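Phosphatidylethanolamine-binding protein, putative (Plasmodium falciparum, PDB 2R77) probably binds phosphatidylethanolamine and may regulate protein kinases, as a malaria-parasite member of the phosphatidylethanolamine-binding protein family. Local coordinates at residues P136-G141 against H145-I150; P32-N37 against G103-H108; F89-D94 against E183-I188. All coordinates share one frame; numbering follows the deposited sequence. Where two conformers were deposited one is given.

Interaction 1 (P136-G141 against H145-I150); sequences PSIKKG and HRISFI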
ATOM      1  N   PRO A 136       5.353   6.078  -8.229  1.00 14.47           N
ATOM      2  CA  PRO A 136       5.368   7.103  -7.156  1.00 15.39           C
ATOM      3  C   PRO A 136       5.191   8.565  -7.598  1.00 14.41           C
ATOM      4  O   PRO A 136       4.518   9.292  -6.891  1.00 15.31           O
ATOM      5  CB  PRO A 136       6.709   6.877  -6.465  1.00 16.19           C
ATOM      6  CG  PRO A 136       6.927   5.383  -6.597  1.00 14.95           C
ATOM      7  CD  PRO A 136       6.391   5.049  -8.010  1.00 14.42           C
ATOM      8  N   SER A 137       5.806   9.001  -8.706  1.00 14.92           N
ATOM      9  CA  SER A 137       5.590  10.363  -9.247  1.00 14.40           C
ATOM     10  C   SER A 137       5.790  11.465  -8.186  1.00 14.58           C
ATOM     11  O   SER A 137       4.955  12.356  -8.013  1.00 15.88           O
ATOM     12  CB  SER A 137       4.186  10.470  -9.885  1.00 15.88           C
ATOM     13  OG  SER A 137       3.946   9.369 -10.755  1.00 17.99           O
ATOM     14  N   ILE A 138       6.923  11.399  -7.505  1.00 13.02           N
ATOM     15  CA  ILE A 138       7.190  12.238  -6.351  1.00 13.57           C
ATOM     16  C   ILE A 138       7.806  13.569  -6.783  1.00 13.17           C
ATOM     17  O   ILE A 138       8.756  13.587  -7.559  1.00 13.23           O
ATOM     18  CB  ILE A 138       8.103  11.471  -5.350  1.00 12.95           C
ATOM     19  CG1 ILE A 138       7.350  10.280  -4.728  1.00 14.25           C
ATOM     20  CG2 ILE A 138       8.654  12.413  -4.244  1.00 14.58           C
ATOM     21  CD1 ILE A 138       8.248   9.354  -3.899  1.00 14.69           C
ATOM     22  N   LYS A 139       7.263  14.678  -6.267  1.00 13.09           N
ATOM     23  CA  LYS A 139       7.798  16.000  -6.585  1.00 14.56           C
ATOM     24  C   LYS A 139       9.129  16.183  -5.859  1.00 14.75           C
ATOM     25  O   LYS A 139       9.248  15.996  -4.635  1.00 14.87           O
ATOM     26  CB  LYS A 139       6.807  17.098  -6.197  1.00 14.47           C
ATOM     27  CG  LYS A 139       7.343  18.518  -6.467  1.00 16.12           C
ATOM     28  CD  LYS A 139       6.224  19.550  -6.247  1.00 18.23           C
ATOM     29  CE  LYS A 139       6.783  20.966  -6.216  1.00 24.50           C
ATOM     30  NZ  LYS A 139       7.480  21.299  -7.489  1.00 28.66           N
ATOM     31  N   LYS A 140      10.163  16.543  -6.617  1.00 15.16           N
ATOM     32  CA  LYS A 140      11.463  16.801  -6.001  1.00 16.17           C
ATOM     33  C   LYS A 140      11.394  17.838  -4.851  1.00 15.50           C
ATOM     34  O   LYS A 140      10.647  18.816  -4.903  1.00 16.02           O
ATOM     35  CB  LYS A 140      12.504  17.219  -7.055  1.00 16.40           C
ATOM     36  CG  LYS A 140      12.930  16.063  -8.025  1.00 17.41           C
ATOM     37  CD  LYS A 140      14.062  16.453  -9.007  1.00 18.78           C
ATOM     38  CE  LYS A 140      13.649  17.541 -10.029  1.00 24.01           C
ATOM     39  NZ  LYS A 140      12.436  17.279 -10.891  1.00 24.84           N
ATOM     40  N   GLY A 141      12.148  17.574  -3.796  1.00 15.17           N
ATOM     41  CA  GLY A 141      12.253  18.507  -2.653  1.00 16.25           C
ATOM     42  C   GLY A 141      11.044  18.480  -1.734  1.00 15.79           C
ATOM     43  O   GLY A 141      10.699  19.496  -1.112  1.00 17.29           O
ATOM     44  N   HIS A 145       9.048  10.284   0.934  1.00 11.40           N
ATOM     45  CA  HIS A 145       7.689   9.756   1.006  1.00 11.49           C
ATOM     46  C   HIS A 145       7.703   8.286   1.460  1.00 11.33           C
ATOM     47  O   HIS A 145       8.477   7.488   0.937  1.00 11.01           O
ATOM     48  CB  HIS A 145       6.991   9.894  -0.344  1.00 12.15           C
ATOM     49  CG  HIS A 145       6.779  11.309  -0.788  1.00 11.21           C
ATOM     50  ND1 HIS A 145       5.625  11.724  -1.428  1.00 11.72           N
ATOM     51  CD2 HIS A 145       7.606  12.388  -0.759  1.00 11.68           C
ATOM     52  CE1 HIS A 145       5.728  13.020  -1.712  1.00 11.18           C
ATOM     53  NE2 HIS A 145       6.919  13.440  -1.309  1.00 11.46           N
ATOM     54  N   ARG A 146       6.808   7.944   2.389  1.00 11.42           N
ATOM     55  CA  ARG A 146       6.773   6.603   2.974  1.00 10.53           C
ATOM     56  C   ARG A 146       5.834   5.732   2.136  1.00 11.18           C
ATOM     57  O   ARG A 146       4.720   5.392   2.571  1.00 11.02           O
ATOM     58  CB  ARG A 146       6.331   6.683   4.441  1.00 10.89           C
ATOM     59  CG  ARG A 146       7.404   7.377   5.310  1.00 12.55           C
ATOM     60  CD  ARG A 146       6.847   7.834   6.638  1.00 15.15           C
ATOM     61  NE  ARG A 146       6.014   9.031   6.517  1.00 14.75           N
ATOM     62  CZ  ARG A 146       5.511   9.706   7.549  1.00 16.70           C
ATOM     63  NH1 ARG A 146       5.752   9.309   8.810  1.00 16.67           N
ATOM     64  NH2 ARG A 146       4.759  10.780   7.328  1.00 17.03           N
ATOM     65  N   ILE A 147       6.305   5.401   0.940  1.00 10.66           N
ATOM     66  CA  ILE A 147       5.513   4.616  -0.021  1.00 11.73           C
ATOM     67  C   ILE A 147       5.148   3.275   0.633  1.00 11.40           C
ATOM     68  O   ILE A 147       6.018   2.509   1.044  1.00 11.72           O
ATOM     69  CB  ILE A 147       6.286   4.417  -1.375  1.00 12.70           C
ATOM     70  CG1 ILE A 147       6.548   5.784  -2.050  1.00 12.24           C
ATOM     71  CG2 ILE A 147       5.492   3.525  -2.331  1.00 13.00           C
ATOM     72  CD1 ILE A 147       5.300   6.653  -2.214  1.00 12.42           C
ATOM     73  N   SER A 148       3.841   3.024   0.712  1.00 11.72           N
ATOM     74  CA  SER A 148       3.269   1.996   1.579  1.00 12.14           C
ATOM     75  C   SER A 148       2.515   0.904   0.833  1.00 12.22           C
ATOM     76  O   SER A 148       1.783   1.198  -0.108  1.00 12.67           O
ATOM     77  CB  SER A 148       2.335   2.684   2.573  1.00 12.27           C
ATOM     78  OG  SER A 148       3.100   3.402   3.536  1.00 13.44           O
ATOM     79  N   PHE A 149       2.704  -0.356   1.261  1.00 12.61           N
ATOM     80  CA  PHE A 149       1.949  -1.475   0.711  1.00 13.00           C
ATOM     81  C   PHE A 149       1.137  -2.048   1.861  1.00 12.19           C
ATOM     82  O   PHE A 149       1.709  -2.502   2.861  1.00 11.93           O
ATOM     83  CB  PHE A 149       2.891  -2.540   0.127  1.00 13.71           C
ATOM     84  CG  PHE A 149       3.626  -2.075  -1.116  1.00 14.52           C
ATOM     85  CD1 PHE A 149       3.115  -2.344  -2.380  1.00 15.46           C
ATOM     86  CD2 PHE A 149       4.810  -1.346  -1.003  1.00 11.98           C
ATOM     87  CE1 PHE A 149       3.797  -1.941  -3.526  1.00 15.91           C
ATOM     88  CE2 PHE A 149       5.489  -0.910  -2.166  1.00 15.52           C
ATOM     89  CZ  PHE A 149       4.969  -1.205  -3.418  1.00 14.94           C
ATOM     90  N   ILE A 150      -0.177  -1.936   1.753  1.00 12.34           N
ATOM     91  CA  ILE A 150      -1.087  -2.329   2.824  1.00 13.22           C
ATOM     92  C   ILE A 150      -1.928  -3.483   2.313  1.00 13.63           C
ATOM     93  O   ILE A 150      -2.540  -3.383   1.247  1.00 12.48           O
ATOM     94  CB  ILE A 150      -1.982  -1.160   3.257  1.00 12.87           C
ATOM     95  CG1 ILE A 150      -1.119   0.047   3.703  1.00 13.47           C
ATOM     96  CG2 ILE A 150      -2.947  -1.582   4.382  1.00 13.67           C
ATOM     97  CD1 ILE A 150      -1.907   1.332   3.875  1.00 17.10           C
TER
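H145 and R146 belong to the GxHR signature of phosphatidylethanolamine-binding proteins, whose histidine, as in relatives, probably borders the small anion-binding pocket, and I138 of the preceding loop packs against this histidine. Methyl CG2 of I138 sits over one face of the H145 imidazole, displaced toward the rim, in a CH-pi contact 3.7 Å from the ring centroid and only 18° off the ring normal. The same methyl is 3.6 Å from H145 NE2. CD1, the tip of the other branch, passes alongside the stem of the histidine and comes 3.8 Å from H145 CB, so the two side chains run past each other in opposite directions. With I138 CG1 beside the backbone N (chi1 -68°), the branched isoleucine spans both ring face and stem. This apolar cover suits a histidine whose two nitrogens are both hydrogen-bonded: ND1 to D92 and NE2 to T142, a pair of bonds that should fix the ring's rotation. D92 also pairs with K172, and this charged setting would probably polarise the imidazole.

Further along, I147 extends the apolar patch. Its CD1 lies 4.3 Å from I138 CD1 and 4.5 Å from P136 CB, a looser fit in which the proline touches the edge of the patch. The chain reaches I147 through an inverse gamma turn centred on R146, with a weak bond from I147 N to H145 O. R146 itself takes no part in the apolar patch and forms a salt bridge with D94. S148 pairs through its backbone with V91 of strand 84-95, and its OG donates to R146 O over 2.7 Å, tilted 30° from the carbonyl plane.

Interaction 2 (P32-N37 against G103-H108); sequences PHVFPN and GKEYIH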
ATOM      1  N   PRO A  32       1.678   7.262  14.191  1.00 15.74           N
ATOM      2  CA  PRO A  32       0.243   7.374  13.891  1.00 15.26           C
ATOM      3  C   PRO A  32      -0.124   7.881  12.503  1.00 14.58           C
ATOM      4  O   PRO A  32      -1.298   8.134  12.273  1.00 15.13           O
ATOM      5  CB  PRO A  32      -0.216   8.450  14.871  1.00 15.38           C
ATOM      6  CG  PRO A  32       0.973   9.392  14.930  1.00 16.04           C
ATOM      7  CD  PRO A  32       2.227   8.553  14.669  1.00 15.84           C
ATOM      8  N   HIS A  33       0.862   8.078  11.627  1.00 14.40           N
ATOM      9  CA  HIS A  33       0.587   8.741  10.349  1.00 14.51           C
ATOM     10  C   HIS A  33      -0.321   7.941   9.428  1.00 14.15           C
ATOM     11  O   HIS A  33      -1.235   8.505   8.811  1.00 15.82           O
ATOM     12  CB  HIS A  33       1.850   9.120   9.601  1.00 13.92           C
ATOM     13  CG  HIS A  33       1.590  10.035   8.447  1.00 14.04           C
ATOM     14  ND1 HIS A  33       1.104  11.314   8.609  1.00 16.32           N
ATOM     15  CD2 HIS A  33       1.719   9.844   7.114  1.00 14.33           C
ATOM     16  CE1 HIS A  33       0.945  11.877   7.419  1.00 17.39           C
ATOM     17  NE2 HIS A  33       1.318  11.006   6.497  1.00 13.19           N
ATOM     18  N   VAL A  34      -0.062   6.638   9.339  1.00 14.09           N
ATOM     19  CA  VAL A  34      -0.771   5.760   8.424  1.00 13.74           C
ATOM     20  C   VAL A  34      -1.791   4.930   9.202  1.00 13.71           C
ATOM     21  O   VAL A  34      -2.968   4.884   8.827  1.00 14.67           O
ATOM     22  CB  VAL A  34       0.204   4.837   7.662  1.00 13.07           C
ATOM     23  CG1 VAL A  34      -0.577   3.871   6.779  1.00 14.43           C
ATOM     24  CG2 VAL A  34       1.211   5.668   6.831  1.00 14.59           C
ATOM     25  N   PHE A  35      -1.328   4.290  10.279  1.00 13.87           N
ATOM     26  CA  PHE A  35      -2.208   3.599  11.237  1.00 14.27           C
ATOM     27  C   PHE A  35      -2.311   4.448  12.506  1.00 15.91           C
ATOM     28  O   PHE A  35      -1.274   4.775  13.109  1.00 16.21           O
ATOM     29  CB  PHE A  35      -1.639   2.227  11.586  1.00 14.36           C
ATOM     30  CG  PHE A  35      -1.317   1.372  10.373  1.00 13.67           C
ATOM     31  CD1 PHE A  35      -2.291   1.116   9.396  1.00 15.93           C
ATOM     32  CD2 PHE A  35      -0.037   0.861  10.198  1.00 16.20           C
ATOM     33  CE1 PHE A  35      -1.989   0.329   8.249  1.00 15.21           C
ATOM     34  CE2 PHE A  35       0.278   0.075   9.065  1.00 16.37           C
ATOM     35  CZ  PHE A  35      -0.703  -0.192   8.100  1.00 16.30           C
ATOM     36  N   PRO A  36      -3.536   4.793  12.924  1.00 17.98           N
ATOM     37  CA  PRO A  36      -3.601   5.835  13.960  1.00 19.73           C
ATOM     38  C   PRO A  36      -3.131   5.351  15.339  1.00 20.91           C
ATOM     39  O   PRO A  36      -2.749   6.178  16.192  1.00 20.90           O
ATOM     40  CB  PRO A  36      -5.072   6.269  13.943  1.00 20.75           C
ATOM     41  CG  PRO A  36      -5.829   5.145  13.338  1.00 19.70           C
ATOM     42  CD  PRO A  36      -4.868   4.310  12.518  1.00 18.17           C
ATOM     43  N   ASN A  37      -3.132   4.036  15.549  1.00 21.74           N
ATOM     44  CA  ASN A  37      -2.670   3.466  16.832  1.00 23.80           C
ATOM     45  C   ASN A  37      -2.118   2.043  16.741  1.00 24.81           C
ATOM     46  O   ASN A  37      -2.160   1.404  15.676  1.00 24.35           O
ATOM     47  CB  ASN A  37      -3.772   3.556  17.905  1.00 23.80           C
ATOM     48  CG  ASN A  37      -5.054   2.862  17.494  1.00 25.85           C
ATOM     49  OD1 ASN A  37      -5.054   1.684  17.135  1.00 26.03           O
ATOM     50  ND2 ASN A  37      -6.163   3.593  17.541  1.00 27.88           N
ATOM     51  N   GLY A 103      -0.033  16.726   4.716  1.00 18.50           N
ATOM     52  CA  GLY A 103       0.199  15.474   3.949  1.00 17.53           C
ATOM     53  C   GLY A 103      -0.946  14.483   4.070  1.00 18.03           C
ATOM     54  O   GLY A 103      -1.391  14.151   5.186  1.00 18.21           O
ATOM     55  N   LYS A 104      -1.435  14.021   2.922  1.00 16.73           N
ATOM     56  CA  LYS A 104      -2.516  13.036   2.883  1.00 17.64           C
ATOM     57  C   LYS A 104      -2.174  11.917   1.905  1.00 15.87           C
ATOM     58  O   LYS A 104      -1.128  11.951   1.245  1.00 15.30           O
ATOM     59  CB  LYS A 104      -3.840  13.708   2.548  1.00 17.86           C
ATOM     60  CG  LYS A 104      -4.331  14.628   3.684  1.00 20.32           C
ATOM     61  CD  LYS A 104      -5.736  15.167   3.487  1.00 20.26           C
ATOM     62  CE  LYS A 104      -5.748  16.399   2.588  1.00 24.38           C
ATOM     63  NZ  LYS A 104      -4.850  17.482   3.078  1.00 27.47           N
ATOM     64  N   GLU A 105      -3.052  10.913   1.852  1.00 13.89           N
ATOM     65  CA  GLU A 105      -2.786   9.720   1.057  1.00 12.68           C
ATOM     66  C   GLU A 105      -3.231   9.867  -0.400  1.00 11.95           C
ATOM     67  O   GLU A 105      -4.344  10.341  -0.715  1.00 12.66           O
ATOM     68  CB  GLU A 105      -3.489   8.516   1.702  1.00 12.34           C
ATOM     69  CG  GLU A 105      -2.899   8.101   3.045  1.00 11.41           C
ATOM     70  CD  GLU A 105      -3.654   6.946   3.683  1.00 13.41           C
ATOM     71  OE1 GLU A 105      -4.549   6.370   3.015  1.00 14.56           O
ATOM     72  OE2 GLU A 105      -3.343   6.634   4.855  1.00 13.54           O
ATOM     73  N   TYR A 106      -2.350   9.430  -1.287  1.00 11.93           N
ATOM     74  CA  TYR A 106      -2.605   9.359  -2.720  1.00 11.55           C
ATOM     75  C   TYR A 106      -2.488   7.875  -3.080  1.00 12.56           C
ATOM     76  O   TYR A 106      -1.436   7.263  -2.834  1.00 11.76           O
ATOM     77  CB  TYR A 106      -1.584  10.189  -3.500  1.00 11.95           C
ATOM     78  CG  TYR A 106      -1.995  10.406  -4.943  1.00 11.86           C
ATOM     79  CD1 TYR A 106      -2.708  11.546  -5.309  1.00 13.16           C
ATOM     80  CD2 TYR A 106      -1.690   9.461  -5.931  1.00 11.74           C
ATOM     81  CE1 TYR A 106      -3.104  11.753  -6.630  1.00 12.07           C
ATOM     82  CE2 TYR A 106      -2.073   9.661  -7.270  1.00 11.95           C
ATOM     83  CZ  TYR A 106      -2.774  10.809  -7.603  1.00 12.46           C
ATOM     84  OH  TYR A 106      -3.171  11.027  -8.893  1.00 14.22           O
ATOM     85  N   ILE A 107      -3.561   7.292  -3.624  1.00 12.47           N
ATOM     86  CA  ILE A 107      -3.569   5.857  -3.873  1.00 12.72           C
ATOM     87  C   ILE A 107      -3.003   5.588  -5.260  1.00 11.77           C
ATOM     88  O   ILE A 107      -3.493   6.161  -6.244  1.00 11.74           O
ATOM     89  CB  ILE A 107      -4.969   5.198  -3.708  1.00 12.89           C
ATOM     90  CG1 ILE A 107      -5.430   5.333  -2.243  1.00 14.64           C
ATOM     91  CG2 ILE A 107      -4.899   3.728  -4.128  1.00 14.86           C
ATOM     92  CD1 ILE A 107      -6.709   4.562  -1.884  1.00 14.25           C
ATOM     93  N   HIS A 108      -1.978   4.732  -5.306  1.00 11.90           N
ATOM     94  CA  HIS A 108      -1.269   4.366  -6.529  1.00 11.94           C
ATOM     95  C   HIS A 108      -1.686   3.041  -7.195  1.00 12.39           C
ATOM     96  O   HIS A 108      -1.406   2.844  -8.377  1.00 12.32           O
ATOM     97  CB  HIS A 108       0.249   4.343  -6.267  1.00 12.58           C
ATOM     98  CG  HIS A 108       0.853   5.707  -6.151  1.00 12.88           C
ATOM     99  ND1 HIS A 108       1.501   6.329  -7.202  1.00 13.07           N
ATOM    100  CD2 HIS A 108       0.855   6.592  -5.128  1.00 12.08           C
ATOM    101  CE1 HIS A 108       1.901   7.529  -6.813  1.00 14.54           C
ATOM    102  NE2 HIS A 108       1.530   7.707  -5.558  1.00 12.27           N
TER
HETATM  103  O   HOH W   1      -2.028   8.631   6.147  1.00 20.10           O
HETATM  104  O   HOH W   2      -4.549   4.858   6.442  1.00 22.05           O
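The H33 imidazole brings CE1 to 4.0 Å from G103 O, which meets the ring obliquely, while a water lies over one face of the ring, 4.0 Å above its plane and offset toward the rim. The ring is carried there by a CG anti to the backbone nitrogen (chi1 -168°), and its NE2 is bonded to P93 O, which should help to hold it. G103, having no side chain, meets the histidine with its backbone carbonyl alone. V34 CG1 covers the centre of one face of the neighbouring F35 ring.

Between the segments, solvent carries the polar contact. The water over H33 lies within bonding distance of both H33 O and E105 OE2, 2.7 Å from OE2, but may not donate to both at once. A second water donates to V34 O at 2.9 Å and to the same E105 OE2. A glutamate suits this place because its extended chain (chi2 178°) carries the carboxylate out to the waters. The direct contact of OE2 with V34 CG1, at 4.4 Å, is loose. Its other oxygen, OE1, accepts from V185 N.

The contact therefore joins the C-terminal end of helix 30-33 to the start of strand 104-114, with H33 touching P93 and D94 of strand 84-95 and the N-terminus of helix 185-191 beside E105.

Interaction 3 (F89-D94 against E183-I188); sequences FMVDPD and ESVHNI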
ATOM      1  N   PHE A  89      -3.042  -2.504  -1.453  1.00 13.41           N
ATOM      2  CA  PHE A  89      -3.034  -1.076  -1.795  1.00 12.61           C
ATOM      3  C   PHE A  89      -1.559  -0.638  -1.878  1.00 12.74           C
ATOM      4  O   PHE A  89      -0.763  -0.968  -0.989  1.00 12.96           O
ATOM      5  CB  PHE A  89      -3.619  -0.233  -0.650  1.00 12.75           C
ATOM      6  CG  PHE A  89      -5.089  -0.471  -0.355  1.00 12.92           C
ATOM      7  CD1 PHE A  89      -6.058   0.435  -0.822  1.00 12.04           C
ATOM      8  CD2 PHE A  89      -5.503  -1.553   0.431  1.00 12.91           C
ATOM      9  CE1 PHE A  89      -7.404   0.267  -0.524  1.00 13.61           C
ATOM     10  CE2 PHE A  89      -6.879  -1.731   0.728  1.00 15.42           C
ATOM     11  CZ  PHE A  89      -7.827  -0.823   0.228  1.00 15.05           C
ATOM     12  N   MET A  90      -1.198   0.156  -2.885  1.00 12.32           N
ATOM     13  CA  MET A  90       0.032   0.944  -2.754  1.00 12.58           C
ATOM     14  C   MET A  90      -0.402   2.380  -2.635  1.00 11.12           C
ATOM     15  O   MET A  90      -1.152   2.861  -3.484  1.00 11.99           O
ATOM     16  CB  MET A  90       0.983   0.829  -3.952  1.00 12.62           C
ATOM     17  CG  MET A  90       2.346   1.506  -3.623  1.00 15.20           C
ATOM     18  SD  MET A  90       3.609   1.354  -4.926  1.00 18.60           S
ATOM     19  CE  MET A  90       3.445   2.888  -5.866  1.00 20.46           C
ATOM     20  N   VAL A  91       0.071   3.050  -1.581  1.00 10.85           N
ATOM     21  CA  VAL A  91      -0.331   4.437  -1.291  0.50 10.82           C
ATOM     22  C   VAL A  91       0.842   5.276  -0.848  1.00 10.88           C
ATOM     23  O   VAL A  91       1.744   4.801  -0.139  1.00 11.59           O
ATOM     24  CB  VAL A  91      -1.439   4.563  -0.193  0.50 10.94           C
ATOM     25  CG1 VAL A  91      -2.706   3.818  -0.594  0.50 13.29           C
ATOM     26  CG2 VAL A  91      -0.920   4.095   1.191  0.50  8.06           C
ATOM     27  N   ASP A  92       0.832   6.529  -1.296  1.00 11.22           N
ATOM     28  CA  ASP A  92       1.785   7.536  -0.810  1.00 11.65           C
ATOM     29  C   ASP A  92       1.076   8.362   0.274  1.00 11.77           C
ATOM     30  O   ASP A  92       0.195   9.126  -0.027  1.00 11.83           O
ATOM     31  CB  ASP A  92       2.199   8.453  -1.975  1.00 11.48           C
ATOM     32  CG  ASP A  92       3.190   9.518  -1.545  1.00 13.01           C
ATOM     33  OD1 ASP A  92       3.536   9.587  -0.330  1.00 14.33           O
ATOM     34  OD2 ASP A  92       3.611  10.284  -2.433  1.00 14.42           O
ATOM     35  N   PRO A  93       1.454   8.184   1.544  1.00 11.75           N
ATOM     36  CA  PRO A  93       0.745   8.918   2.614  1.00 11.08           C
ATOM     37  C   PRO A  93       1.344  10.321   2.826  1.00 11.18           C
ATOM     38  O   PRO A  93       0.942  11.030   3.776  1.00 10.87           O
ATOM     39  CB  PRO A  93       1.004   8.045   3.843  1.00 12.37           C
ATOM     40  CG  PRO A  93       2.402   7.577   3.604  1.00 11.81           C
ATOM     41  CD  PRO A  93       2.512   7.321   2.097  1.00 11.72           C
ATOM     42  N   ASP A  94       2.280  10.708   1.949  1.00 10.72           N
ATOM     43  CA  ASP A  94       3.040  11.962   2.112  1.00 10.40           C
ATOM     44  C   ASP A  94       2.825  12.909   0.942  1.00 11.29           C
ATOM     45  O   ASP A  94       3.763  13.526   0.398  1.00 12.28           O
ATOM     46  CB  ASP A  94       4.514  11.650   2.376  1.00 11.23           C
ATOM     47  CG  ASP A  94       4.728  11.000   3.733  1.00 10.20           C
ATOM     48  OD1 ASP A  94       4.210  11.555   4.744  1.00 11.79           O
ATOM     49  OD2 ASP A  94       5.422   9.961   3.815  1.00 11.59           O
ATOM     50  N   GLU A 183     -10.884   9.359   1.938  1.00 17.59           N
ATOM     51  CA  GLU A 183     -10.816   8.373   3.013  1.00 16.53           C
ATOM     52  C   GLU A 183      -9.436   7.740   3.033  1.00 16.05           C
ATOM     53  O   GLU A 183      -8.968   7.209   2.002  1.00 15.64           O
ATOM     54  CB  GLU A 183     -11.878   7.273   2.862  1.00 16.42           C
ATOM     55  CG  GLU A 183     -13.320   7.762   2.792  1.00 16.91           C
ATOM     56  CD  GLU A 183     -13.885   8.263   4.110  1.00 17.84           C
ATOM     57  OE1 GLU A 183     -13.245   8.106   5.177  1.00 18.74           O
ATOM     58  OE2 GLU A 183     -14.992   8.824   4.063  1.00 19.78           O
ATOM     59  N   SER A 184      -8.783   7.797   4.187  1.00 15.70           N
ATOM     60  CA  SER A 184      -7.507   7.103   4.358  1.00 15.38           C
ATOM     61  C   SER A 184      -7.709   5.590   4.210  1.00 14.87           C
ATOM     62  O   SER A 184      -8.801   5.096   4.454  1.00 14.01           O
ATOM     63  CB  SER A 184      -6.963   7.368   5.757  1.00 15.47           C
ATOM     64  OG  SER A 184      -7.838   6.782   6.720  1.00 16.15           O
ATOM     65  N   VAL A 185      -6.653   4.853   3.862  1.00 14.84           N
ATOM     66  CA  VAL A 185      -6.788   3.397   3.807  1.00 14.93           C
ATOM     67  C   VAL A 185      -7.307   2.807   5.133  1.00 14.68           C
ATOM     68  O   VAL A 185      -8.143   1.892   5.110  1.00 13.91           O
ATOM     69  CB  VAL A 185      -5.492   2.676   3.332  1.00 15.25           C
ATOM     70  CG1 VAL A 185      -5.699   1.152   3.349  1.00 14.40           C
ATOM     71  CG2 VAL A 185      -5.124   3.139   1.945  1.00 15.80           C
ATOM     72  N   HIS A 186      -6.837   3.332   6.273  1.00 14.33           N
ATOM     73  CA  HIS A 186      -7.403   2.930   7.568  1.00 14.95           C
ATOM     74  C   HIS A 186      -8.934   3.025   7.534  1.00 14.59           C
ATOM     75  O   HIS A 186      -9.639   2.063   7.870  1.00 14.28           O
ATOM     76  CB  HIS A 186      -6.855   3.810   8.679  1.00 14.57           C
ATOM     77  CG  HIS A 186      -7.580   3.649   9.976  1.00 17.03           C
ATOM     78  ND1 HIS A 186      -7.324   2.608  10.844  1.00 19.01           N
ATOM     79  CD2 HIS A 186      -8.531   4.408  10.562  1.00 18.47           C
ATOM     80  CE1 HIS A 186      -8.103   2.729  11.907  1.00 19.37           C
ATOM     81  NE2 HIS A 186      -8.852   3.806  11.755  1.00 17.34           N
ATOM     82  N   ASN A 187      -9.439   4.176   7.099  1.00 13.72           N
ATOM     83  CA  ASN A 187     -10.895   4.390   7.002  1.00 14.10           C
ATOM     84  C   ASN A 187     -11.625   3.600   5.913  1.00 14.08           C
ATOM     85  O   ASN A 187     -12.746   3.090   6.133  1.00 13.87           O
ATOM     86  CB  ASN A 187     -11.209   5.870   6.928  1.00 14.12           C
ATOM     87  CG  ASN A 187     -11.078   6.548   8.285  1.00 17.27           C
ATOM     88  OD1 ASN A 187     -11.285   5.919   9.343  1.00 16.40           O
ATOM     89  ND2 ASN A 187     -10.762   7.828   8.264  1.00 18.11           N
ATOM     90  N   ILE A 188     -10.993   3.465   4.753  1.00 13.55           N
ATOM     91  CA  ILE A 188     -11.499   2.533   3.734  1.00 14.25           C
ATOM     92  C   ILE A 188     -11.657   1.120   4.304  1.00 14.24           C
ATOM     93  O   ILE A 188     -12.693   0.472   4.073  1.00 14.67           O
ATOM     94  CB  ILE A 188     -10.612   2.506   2.483  1.00 14.11           C
ATOM     95  CG1 ILE A 188     -10.592   3.885   1.836  1.00 15.19           C
ATOM     96  CG2 ILE A 188     -11.091   1.425   1.479  1.00 15.50           C
ATOM     97  CD1 ILE A 188      -9.517   3.989   0.729  1.00 15.48           C
TER
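V185 CG1 stands over the centre of one face of the F89 ring, 3.9 Å from its centroid and 8° off the normal, a CH-pi approach nearly along the ring normal. The valine turns CG1 anti to its own nitrogen (chi1 178°), which puts CG2 beside that nitrogen and leaves both methyls facing the strand. A flat phenylalanine suits the strand here, since it offers the helix a broad surface.

Apolar packing completes the layer. V185 CG2 is 4.0 Å from F89 CD1, and I188, one helical turn on, sets CG2 4.2 Å from F89 CZ. V91 CG1 also approaches V185 CG2, but V91 has two conformers, so that closeness is doubtful.

Hydrogen bonds shape each partner separately. S184 N-caps the helix: its OG accepts from N187 N over 3.1 Å. Where the strand turns its corner, D92 OD1 accepts from D94 N over 2.8 Å, met from above the carboxylate plane, an Asx turn.

The apolar contacts make a helix packed on one face of an antiparallel sheet. The Asx turn, a separate feature, falls in the DPD sequence of the family's DPDxP motif, which in relatives lies at the ligand pocket.

How the interactions relate
All three contacts reach the same five-stranded antiparallel sheet: interactions 1 and 2 contain strands 148-155 and 104-114, which flank strand 84-95 of interaction 3. Interaction 1 joins interaction 3 through two side-chain bonds between the family's signature motifs: H145 ND1 is 2.7 Å from D92 OD2, and R146 NH2 is 2.8 Å from D94 OD1. Interactions 2 and 3 have centres about 5 Å apart; E105 OE1 lies 2.7 Å from V185 N, tying strand to helix, and H108 N lies 2.7 Å from M90 O between adjacent strands. K172 NZ bonds to one partner in each contact: P136 O, H108 NE2 and D92 OD2. D92, H108 and H145 probably line the phospholipid head-group pocket, as in relatives.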